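PDB 5WOS: CNPV058 bcl-2 like protein from Canarypox virus, which inhibits apoptosis of the infected host cell, binding the proapoptotic factors BAK1 and BAX and other BH3-containing proteins such as BIM, BID and PUMA. Local coordinates for residues K34-N37 with F38-E41; E43-Y46 with I47-N51; M52-I55 with I56-D59. One frame throughout, in Å; residues are numbered along the deposited sequence.

Contact 1. Residues K34-N37 with F38-E41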
ATOM      1  N   LYS A  34       9.435  14.256   4.760  1.00 54.40           N
ATOM      2  CA  LYS A  34       8.904  15.231   5.700  1.00 53.68           C
ATOM      3  C   LYS A  34       7.836  14.597   6.579  1.00 48.99           C
ATOM      4  O   LYS A  34       6.992  13.833   6.101  1.00 54.78           O
ATOM      5  CB  LYS A  34       8.321  16.439   4.960  1.00 53.34           C
ATOM      6  CG  LYS A  34       9.344  17.488   4.509  1.00 63.02           C
ATOM      7  CD  LYS A  34      10.367  17.840   5.592  1.00 87.26           C
ATOM      8  CE  LYS A  34       9.727  18.225   6.936  1.00 90.81           C
ATOM      9  NZ  LYS A  34      10.612  17.895   8.088  1.00 78.30           N
ATOM     10  N   ASN A  35       7.879  14.924   7.868  1.00 55.59           N
ATOM     11  CA  ASN A  35       6.957  14.339   8.830  1.00 49.80           C
ATOM     12  C   ASN A  35       5.520  14.743   8.519  1.00 49.74           C
ATOM     13  O   ASN A  35       5.232  15.908   8.228  1.00 48.95           O
ATOM     14  CB  ASN A  35       7.327  14.781  10.244  1.00 50.32           C
ATOM     15  CG  ASN A  35       6.424  14.177  11.297  1.00 55.72           C
ATOM     16  OD1 ASN A  35       5.839  13.112  11.093  1.00 59.56           O
ATOM     17  ND2 ASN A  35       6.302  14.855  12.433  1.00 78.29           N
ATOM     18  N   ARG A  36       4.615  13.766   8.585  1.00 47.29           N
ATOM     19  CA  ARG A  36       3.200  13.992   8.315  1.00 42.62           C
ATOM     20  C   ARG A  36       2.318  13.570   9.484  1.00 40.17           C
ATOM     21  O   ARG A  36       1.100  13.458   9.327  1.00 41.14           O
ATOM     22  CB  ARG A  36       2.782  13.257   7.042  1.00 47.55           C
ATOM     23  CG  ARG A  36       3.553  13.688   5.798  1.00 42.46           C
ATOM     24  CD  ARG A  36       3.234  15.118   5.389  1.00 42.84           C
ATOM     25  NE  ARG A  36       1.815  15.303   5.089  1.00 45.75           N
ATOM     26  CZ  ARG A  36       1.315  16.345   4.428  1.00 46.91           C
ATOM     27  NH1 ARG A  36       2.117  17.303   3.981  1.00 45.97           N
ATOM     28  NH2 ARG A  36       0.011  16.426   4.207  1.00 36.96           N
ATOM     29  N   ASN A  37       2.908  13.348  10.662  1.00 48.19           N
ATOM     30  CA  ASN A  37       2.131  12.913  11.820  1.00 48.88           C
ATOM     31  C   ASN A  37       1.085  13.933  12.245  1.00 34.95           C
ATOM     32  O   ASN A  37       0.142  13.572  12.957  1.00 41.29           O
ATOM     33  CB  ASN A  37       3.056  12.628  13.003  1.00 54.10           C
ATOM     34  CG  ASN A  37       4.040  11.524  12.717  1.00 52.96           C
ATOM     35  OD1 ASN A  37       3.781  10.638  11.902  1.00 56.71           O
ATOM     36  ND2 ASN A  37       5.181  11.565  13.391  1.00 65.47           N
ATOM     37  N   PHE A  38       1.233  15.195  11.846  1.00 32.34           N
ATOM     38  CA  PHE A  38       0.324  16.253  12.265  1.00 37.25           C
ATOM     39  C   PHE A  38      -0.567  16.749  11.134  1.00 36.84           C
ATOM     40  O   PHE A  38      -1.215  17.791  11.279  1.00 38.18           O
ATOM     41  CB  PHE A  38       1.127  17.409  12.860  1.00 40.96           C
ATOM     42  CG  PHE A  38       2.128  16.974  13.894  1.00 39.28           C
ATOM     43  CD1 PHE A  38       1.711  16.346  15.058  1.00 37.49           C
ATOM     44  CD2 PHE A  38       3.484  17.187  13.700  1.00 43.16           C
ATOM     45  CE1 PHE A  38       2.625  15.941  16.008  1.00 41.81           C
ATOM     46  CE2 PHE A  38       4.404  16.784  14.648  1.00 46.52           C
ATOM     47  CZ  PHE A  38       3.975  16.162  15.805  1.00 44.87           C
ATOM     48  N   HIS A  39      -0.609  16.035  10.007  1.00 41.71           N
ATOM     49  CA  HIS A  39      -1.571  16.302   8.949  1.00 39.62           C
ATOM     50  C   HIS A  39      -2.644  15.233   8.841  1.00 44.43           C
ATOM     51  O   HIS A  39      -3.669  15.474   8.197  1.00 48.67           O
ATOM     52  CB  HIS A  39      -0.864  16.412   7.590  1.00 44.10           C
ATOM     53  CG  HIS A  39       0.143  17.516   7.517  1.00 47.48           C
ATOM     54  ND1 HIS A  39       1.442  17.369   7.955  1.00 43.67           N
ATOM     55  CD2 HIS A  39       0.044  18.785   7.055  1.00 54.94           C
ATOM     56  CE1 HIS A  39       2.098  18.500   7.767  1.00 52.60           C
ATOM     57  NE2 HIS A  39       1.273  19.375   7.222  1.00 51.08           N
ATOM     58  N   VAL A  40      -2.435  14.070   9.451  1.00 39.63           N
ATOM     59  CA  VAL A  40      -3.344  12.936   9.342  1.00 37.52           C
ATOM     60  C   VAL A  40      -4.441  13.072  10.383  1.00 40.44           C
ATOM     61  O   VAL A  40      -4.246  13.629  11.468  1.00 39.18           O
ATOM     62  CB  VAL A  40      -2.598  11.591   9.504  1.00 41.20           C
ATOM     63  CG1 VAL A  40      -1.619  11.381   8.365  1.00 48.60           C
ATOM     64  CG2 VAL A  40      -1.886  11.515  10.855  1.00 41.51           C
ATOM     65  N   GLU A  41      -5.609  12.526  10.044  1.00 55.72           N
ATOM     66  CA  GLU A  41      -6.745  12.535  10.957  1.00 49.53           C
ATOM     67  C   GLU A  41      -6.488  11.646  12.169  1.00 48.07           C
ATOM     68  O   GLU A  41      -6.768  12.043  13.307  1.00 73.20           O
ATOM     69  CB  GLU A  41      -7.998  12.083  10.202  1.00 69.54           C
ATOM     70  CG  GLU A  41      -9.224  11.806  11.060  1.00 76.32           C
ATOM     71  CD  GLU A  41     -10.394  11.296  10.239  1.00 81.81           C
ATOM     72  OE1 GLU A  41     -10.494  11.669   9.050  1.00 90.08           O
ATOM     73  OE2 GLU A  41     -11.206  10.513  10.775  1.00 87.35           O
TER
HETATM   74  O   HOH W   1      -2.278  14.328  13.471  1.00 37.60           O
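Arg36 and His39 meet flat against each other: the guanidinium stacks on the imidazole with centres 3.7 Å apart and planes 14° from parallel, offset so that Arg36 CZ stands over His39 CG rather than over the middle of the ring. Bends at chi2 (-67°) and chi3 (-60°) fold the arginine chain round to bring its head over the histidine. Among hydrogen bonds, the one from His39 N to Arg36 O closes a type I beta turn over residues 36-39; it is 3.2 Å long and nearly straight at the hydrogen, although the donor stands well above the carbonyl plane. A water donates to Asn37 O, at 2.6 Å, and to Val40 O, linking the two carbonyls. In van der Waals contact, Val40 CG1 rests 3.6 Å from Arg36 O and Phe38 CE2 3.5 Å from Asn35 ND2, with amide and ring planes steeply inclined. Outside the turn, Arg36 NE is hydrogen-bonded to Asn25 and Arg36 N to Glu29, both on helix 14-32. With its NE tied to Asn25 and one face against His39, the rotation of the guanidinium is restrained, and its positive charge would probably disfavour protonation of the imidazole.

Contact 2. Residues E43-Y46 with I47-N51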
ATOM      1  N   GLU A  43      -3.692   9.870  14.232  1.00 46.81           N
ATOM      2  CA  GLU A  43      -2.246   9.871  14.424  1.00 42.85           C
ATOM      3  C   GLU A  43      -1.739   8.510  14.891  1.00 44.11           C
ATOM      4  O   GLU A  43      -0.655   8.075  14.484  1.00 38.58           O
ATOM      5  CB  GLU A  43      -1.861  10.965  15.415  1.00 47.06           C
ATOM      6  CG  GLU A  43      -0.377  11.308  15.423  1.00 44.64           C
ATOM      7  CD  GLU A  43       0.399  10.575  16.497  1.00 60.08           C
ATOM      8  OE1 GLU A  43      -0.229  10.048  17.438  1.00 62.48           O
ATOM      9  OE2 GLU A  43       1.642  10.529  16.399  1.00 65.83           O
ATOM     10  N   ASN A  44      -2.504   7.818  15.736  1.00 44.71           N
ATOM     11  CA  ASN A  44      -2.040   6.537  16.262  1.00 43.28           C
ATOM     12  C   ASN A  44      -1.948   5.489  15.158  1.00 44.14           C
ATOM     13  O   ASN A  44      -0.958   4.753  15.069  1.00 41.91           O
ATOM     14  CB  ASN A  44      -2.960   6.065  17.386  1.00 50.14           C
ATOM     15  CG  ASN A  44      -2.608   6.690  18.718  1.00 72.46           C
ATOM     16  OD1 ASN A  44      -1.433   6.887  19.032  1.00 73.89           O
ATOM     17  ND2 ASN A  44      -3.625   7.017  19.507  1.00 72.99           N
ATOM     18  N   THR A  45      -2.972   5.401  14.307  1.00 40.29           N
ATOM     19  CA  THR A  45      -2.900   4.482  13.176  1.00 42.73           C
ATOM     20  C   THR A  45      -1.712   4.810  12.282  1.00 35.02           C
ATOM     21  O   THR A  45      -0.982   3.910  11.850  1.00 35.58           O
ATOM     22  CB  THR A  45      -4.199   4.527  12.368  1.00 38.09           C
ATOM     23  OG1 THR A  45      -5.293   4.104  13.188  1.00 35.35           O
ATOM     24  CG2 THR A  45      -4.110   3.614  11.156  1.00 38.48           C
ATOM     25  N   TYR A  46      -1.500   6.094  11.992  1.00 37.41           N
ATOM     26  CA  TYR A  46      -0.456   6.468  11.045  1.00 34.56           C
ATOM     27  C   TYR A  46       0.908   5.980  11.512  1.00 33.54           C
ATOM     28  O   TYR A  46       1.691   5.452  10.714  1.00 36.75           O
ATOM     29  CB  TYR A  46      -0.445   7.984  10.840  1.00 35.88           C
ATOM     30  CG  TYR A  46       0.552   8.434   9.800  1.00 34.68           C
ATOM     31  CD1 TYR A  46       0.342   8.167   8.460  1.00 31.45           C
ATOM     32  CD2 TYR A  46       1.702   9.128  10.157  1.00 38.06           C
ATOM     33  CE1 TYR A  46       1.242   8.565   7.506  1.00 34.33           C
ATOM     34  CE2 TYR A  46       2.608   9.534   9.203  1.00 42.00           C
ATOM     35  CZ  TYR A  46       2.372   9.246   7.878  1.00 37.94           C
ATOM     36  OH  TYR A  46       3.264   9.640   6.912  1.00 41.55           O
ATOM     37  N   ILE A  47       1.208   6.136  12.802  1.00 34.13           N
ATOM     38  CA  ILE A  47       2.492   5.679  13.326  1.00 37.12           C
ATOM     39  C   ILE A  47       2.633   4.172  13.148  1.00 33.40           C
ATOM     40  O   ILE A  47       3.685   3.675  12.728  1.00 34.70           O
ATOM     41  CB  ILE A  47       2.644   6.101  14.800  1.00 42.12           C
ATOM     42  CG1 ILE A  47       3.336   7.466  14.897  1.00 49.85           C
ATOM     43  CG2 ILE A  47       3.450   5.079  15.599  1.00 41.75           C
ATOM     44  CD1 ILE A  47       2.590   8.596  14.224  1.00 56.95           C
ATOM     45  N   ILE A  48       1.576   3.421  13.452  1.00 34.67           N
ATOM     46  CA  ILE A  48       1.641   1.968  13.315  1.00 36.36           C
ATOM     47  C   ILE A  48       1.844   1.579  11.855  1.00 33.19           C
ATOM     48  O   ILE A  48       2.769   0.833  11.516  1.00 33.45           O
ATOM     49  CB  ILE A  48       0.380   1.319  13.913  1.00 35.72           C
ATOM     50  CG1 ILE A  48       0.394   1.480  15.434  1.00 39.48           C
ATOM     51  CG2 ILE A  48       0.303  -0.161  13.539  1.00 37.99           C
ATOM     52  CD1 ILE A  48      -0.861   0.979  16.142  1.00 50.74           C
ATOM     53  N   VAL A  49       0.983   2.079  10.965  1.00 35.63           N
ATOM     54  CA  VAL A  49       1.108   1.735   9.551  1.00 38.70           C
ATOM     55  C   VAL A  49       2.416   2.272   8.982  1.00 36.16           C
ATOM     56  O   VAL A  49       3.061   1.620   8.155  1.00 32.74           O
ATOM     57  CB  VAL A  49      -0.107   2.255   8.761  1.00 33.58           C
ATOM     58  CG1 VAL A  49       0.064   1.974   7.273  1.00 30.83           C
ATOM     59  CG2 VAL A  49      -1.387   1.609   9.273  1.00 32.65           C
ATOM     60  N   LYS A  50       2.832   3.467   9.407  1.00 35.89           N
ATOM     61  CA  LYS A  50       4.086   4.022   8.909  1.00 39.15           C
ATOM     62  C   LYS A  50       5.257   3.106   9.237  1.00 39.22           C
ATOM     63  O   LYS A  50       6.136   2.880   8.397  1.00 41.84           O
ATOM     64  CB  LYS A  50       4.316   5.418   9.496  1.00 46.41           C
ATOM     65  CG  LYS A  50       5.526   6.149   8.922  1.00 52.33           C
ATOM     66  CD  LYS A  50       5.649   7.571   9.470  1.00 46.73           C
ATOM     67  CE  LYS A  50       5.877   7.592  10.972  1.00 46.25           C
ATOM     68  NZ  LYS A  50       7.086   6.808  11.367  1.00 84.66           N
ATOM     69  N   ASN A  51       5.283   2.559  10.454  1.00 36.99           N
ATOM     70  CA  ASN A  51       6.381   1.680  10.844  1.00 35.78           C
ATOM     71  C   ASN A  51       6.270   0.325  10.162  1.00 39.54           C
ATOM     72  O   ASN A  51       7.279  -0.238   9.718  1.00 39.51           O
ATOM     73  CB  ASN A  51       6.403   1.513  12.362  1.00 37.89           C
ATOM     74  CG  ASN A  51       6.900   2.750  13.075  1.00 37.45           C
ATOM     75  OD1 ASN A  51       7.769   3.466  12.574  1.00 39.55           O
ATOM     76  ND2 ASN A  51       6.350   3.012  14.247  1.00 37.02           N
TER
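Tyr46 and Lys50 both send CG anti to the backbone N (chi1 -176° and -174°), which lays the tyrosine ring and the aliphatic part of the lysine together on one flank of the helix. Lys50 CD comes to 3.6 Å from Tyr46 CE2, the two side chains crossing at a slant; the lysine then bends at chi3 and chi4, and its amino end turns away. Ile47 crosses the tyrosine side chain at about a right angle, its CD1 4.2 Å from Tyr46 CD2. The same methyl group lies beside the carboxylate of Glu43. Thr45 and Val49, one turn apart, run side by side in the same direction, with methyl CG2 of Thr45 3.9 Å from methyl CG2 of Val49. Beneath these side chains runs the i to i+4 bonding of an alpha helix. Val49 N gives Thr45 O a 2.8 Å bond, almost straight at the hydrogen (175°) and nearly in line with the carbonyl; Ile47 N to Glu43 O is longer, at 3.2 Å. The phenol hydroxyl of Tyr46 is hydrogen-bonded to Glu29, and more weakly to Asn25 O, joining this first part of helix 43-69 to helix 14-32. Tyr26 of that helix touches both Tyr46 and Lys50, while Ile22 packs on Thr45. Trp143 and Leu146, from the C-terminal loop after helix 121-138, meet Thr45 and Val49 respectively.

Contact 3. Residues M52-I55 with I56-D59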
ATOM      1  N   MET A  52       5.055  -0.218  10.072  1.00 39.49           N
ATOM      2  CA  MET A  52       4.863  -1.501   9.402  1.00 39.43           C
ATOM      3  C   MET A  52       5.420  -1.468   7.985  1.00 35.44           C
ATOM      4  O   MET A  52       6.126  -2.391   7.559  1.00 44.19           O
ATOM      5  CB  MET A  52       3.380  -1.863   9.382  1.00 35.48           C
ATOM      6  CG  MET A  52       2.819  -2.270  10.729  1.00 35.02           C
ATOM      7  SD  MET A  52       1.080  -2.706  10.606  1.00 41.27           S
ATOM      8  CE  MET A  52       0.778  -3.362  12.243  1.00 43.12           C
ATOM      9  N   CYS A  53       5.112  -0.410   7.233  1.00 32.92           N
ATOM     10  CA  CYS A  53       5.588  -0.320   5.857  1.00 40.56           C
ATOM     11  C   CYS A  53       7.089  -0.071   5.800  1.00 36.59           C
ATOM     12  O   CYS A  53       7.760  -0.549   4.879  1.00 41.82           O
ATOM     13  CB  CYS A  53       4.839   0.787   5.110  1.00 38.58           C
ATOM     14  SG  CYS A  53       3.061   0.501   4.936  1.00 39.24           S
ATOM     15  N   ASP A  54       7.634   0.667   6.768  1.00 39.02           N
ATOM     16  CA  ASP A  54       9.069   0.930   6.775  1.00 40.77           C
ATOM     17  C   ASP A  54       9.870  -0.330   7.074  1.00 40.64           C
ATOM     18  O   ASP A  54      11.027  -0.438   6.650  1.00 40.99           O
ATOM     19  CB  ASP A  54       9.402   2.023   7.792  1.00 36.42           C
ATOM     20  CG  ASP A  54       8.998   3.407   7.319  1.00 42.18           C
ATOM     21  OD1 ASP A  54       8.516   3.533   6.174  1.00 47.19           O
ATOM     22  OD2 ASP A  54       9.163   4.372   8.095  1.00 63.18           O
ATOM     23  N   ILE A  55       9.287  -1.284   7.804  1.00 37.12           N
ATOM     24  CA  ILE A  55       9.953  -2.566   8.020  1.00 38.51           C
ATOM     25  C   ILE A  55       9.952  -3.382   6.734  1.00 41.38           C
ATOM     26  O   ILE A  55      10.979  -3.939   6.330  1.00 44.58           O
ATOM     27  CB  ILE A  55       9.280  -3.344   9.166  1.00 44.55           C
ATOM     28  CG1 ILE A  55       9.251  -2.515  10.454  1.00 55.80           C
ATOM     29  CG2 ILE A  55      10.024  -4.651   9.425  1.00 51.84           C
ATOM     30  CD1 ILE A  55       8.239  -3.012  11.466  1.00 51.82           C
ATOM     31  N   ILE A  56       8.795  -3.472   6.076  1.00 40.64           N
ATOM     32  CA  ILE A  56       8.702  -4.227   4.829  1.00 39.85           C
ATOM     33  C   ILE A  56       9.658  -3.652   3.790  1.00 37.75           C
ATOM     34  O   ILE A  56      10.387  -4.388   3.115  1.00 43.85           O
ATOM     35  CB  ILE A  56       7.248  -4.239   4.323  1.00 38.72           C
ATOM     36  CG1 ILE A  56       6.421  -5.213   5.162  1.00 43.14           C
ATOM     37  CG2 ILE A  56       7.179  -4.616   2.845  1.00 41.69           C
ATOM     38  CD1 ILE A  56       4.937  -5.093   4.941  1.00 35.77           C
ATOM     39  N   LEU A  57       9.664  -2.328   3.644  1.00 38.18           N
ATOM     40  CA  LEU A  57      10.562  -1.695   2.686  1.00 37.35           C
ATOM     41  C   LEU A  57      12.015  -2.008   3.013  1.00 42.79           C
ATOM     42  O   LEU A  57      12.786  -2.428   2.144  1.00 42.75           O
ATOM     43  CB  LEU A  57      10.323  -0.182   2.671  1.00 40.71           C
ATOM     44  CG  LEU A  57       9.041   0.291   1.980  1.00 44.21           C
ATOM     45  CD1 LEU A  57       8.798   1.766   2.252  1.00 43.94           C
ATOM     46  CD2 LEU A  57       9.108   0.038   0.484  1.00 43.45           C
ATOM     47  N   ARG A  58      12.406  -1.818   4.274  1.00 49.58           N
ATOM     48  CA  ARG A  58      13.796  -2.036   4.656  1.00 52.42           C
ATOM     49  C   ARG A  58      14.249  -3.455   4.339  1.00 48.50           C
ATOM     50  O   ARG A  58      15.408  -3.664   3.962  1.00 61.55           O
ATOM     51  CB  ARG A  58      13.975  -1.730   6.143  1.00 48.97           C
ATOM     52  CG  ARG A  58      15.374  -1.988   6.676  1.00 59.15           C
ATOM     53  CD  ARG A  58      15.408  -3.249   7.513  1.00 63.91           C
ATOM     54  NE  ARG A  58      14.566  -3.139   8.704  1.00 46.39           N
ATOM     55  CZ  ARG A  58      14.185  -4.170   9.451  1.00 62.23           C
ATOM     56  NH1 ARG A  58      14.560  -5.402   9.135  1.00 67.95           N
ATOM     57  NH2 ARG A  58      13.421  -3.970  10.515  1.00 58.75           N
ATOM     58  N   ASP A  59      13.357  -4.436   4.467  1.00 50.26           N
ATOM     59  CA  ASP A  59      13.699  -5.835   4.245  1.00 44.00           C
ATOM     60  C   ASP A  59      13.479  -6.302   2.810  1.00 43.89           C
ATOM     61  O   ASP A  59      13.986  -7.367   2.443  1.00 46.69           O
ATOM     62  CB  ASP A  59      12.878  -6.726   5.184  1.00 50.89           C
ATOM     63  CG  ASP A  59      13.194  -6.481   6.644  1.00 61.21           C
ATOM     64  OD1 ASP A  59      14.366  -6.189   6.956  1.00 62.15           O
ATOM     65  OD2 ASP A  59      12.272  -6.583   7.482  1.00 58.14           O
TER
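Ile55 CG2 lies 3.6 Å from Arg58 NH2 and 3.5 Å from Asp59 OD2. Both side chains run alongside that of Ile55, pointing the same way. With CG anti to the backbone N (chi1 177°) and bends at chi2 and chi3, Arg58 curls so that its guanidinium comes beside the Ile55 methyl, with Ile55 O over one face; NH1 and Asp59 OD1 are modelled as a salt bridge, but so close that its geometry is doubtful. Leu57 settles against the backbone instead, its CG 3.3 Å from Cys53 O. That carbonyl also accepts from Leu57 N at 2.9 Å, one of four consecutive i to i+4 bonds; in the next, Arg58 N reaches Asp54 O at 3.1 Å with the donor 43° above the carbonyl plane. This part of helix 43-69 belongs to the all-helical Bcl-2 fold, whose surface groove receives BH3 helices; here Met52 and Ile56 each pack on an aromatic side chain of the bound peptide. Ile96 of helix 92-112 touches Met52, Cys53 and Ile56. Tyr26 of helix 14-32 packs on Cys53 and Leu57 and, through its hydroxyl, is hydrogen-bonded to Asp54 OD1; Phe64, farther along helix 43-69, packs on Ile56 and Leu57.

How the contacts relate
From the N terminus, helix 14-32 runs into the loop that holds contact 1, a short local turn at the surface; contacts 2 and 3 then follow in series along helix 43-69, each spanning successive helical turns. None encloses or crosses another. Contacts 1 and 2 touch through Asn37, whose OD1 lies 3.1 Å from Tyr46 CD2, so the loop packs back on the helix it leads into. Contacts 2 and 3 adjoin in sequence, their centres about 13 Å apart, whereas contacts 1 and 3 stay about 9 Å apart at their nearest atoms. All three touch helix 14-32; contact 3 adds helix 92-112 and the bound peptide.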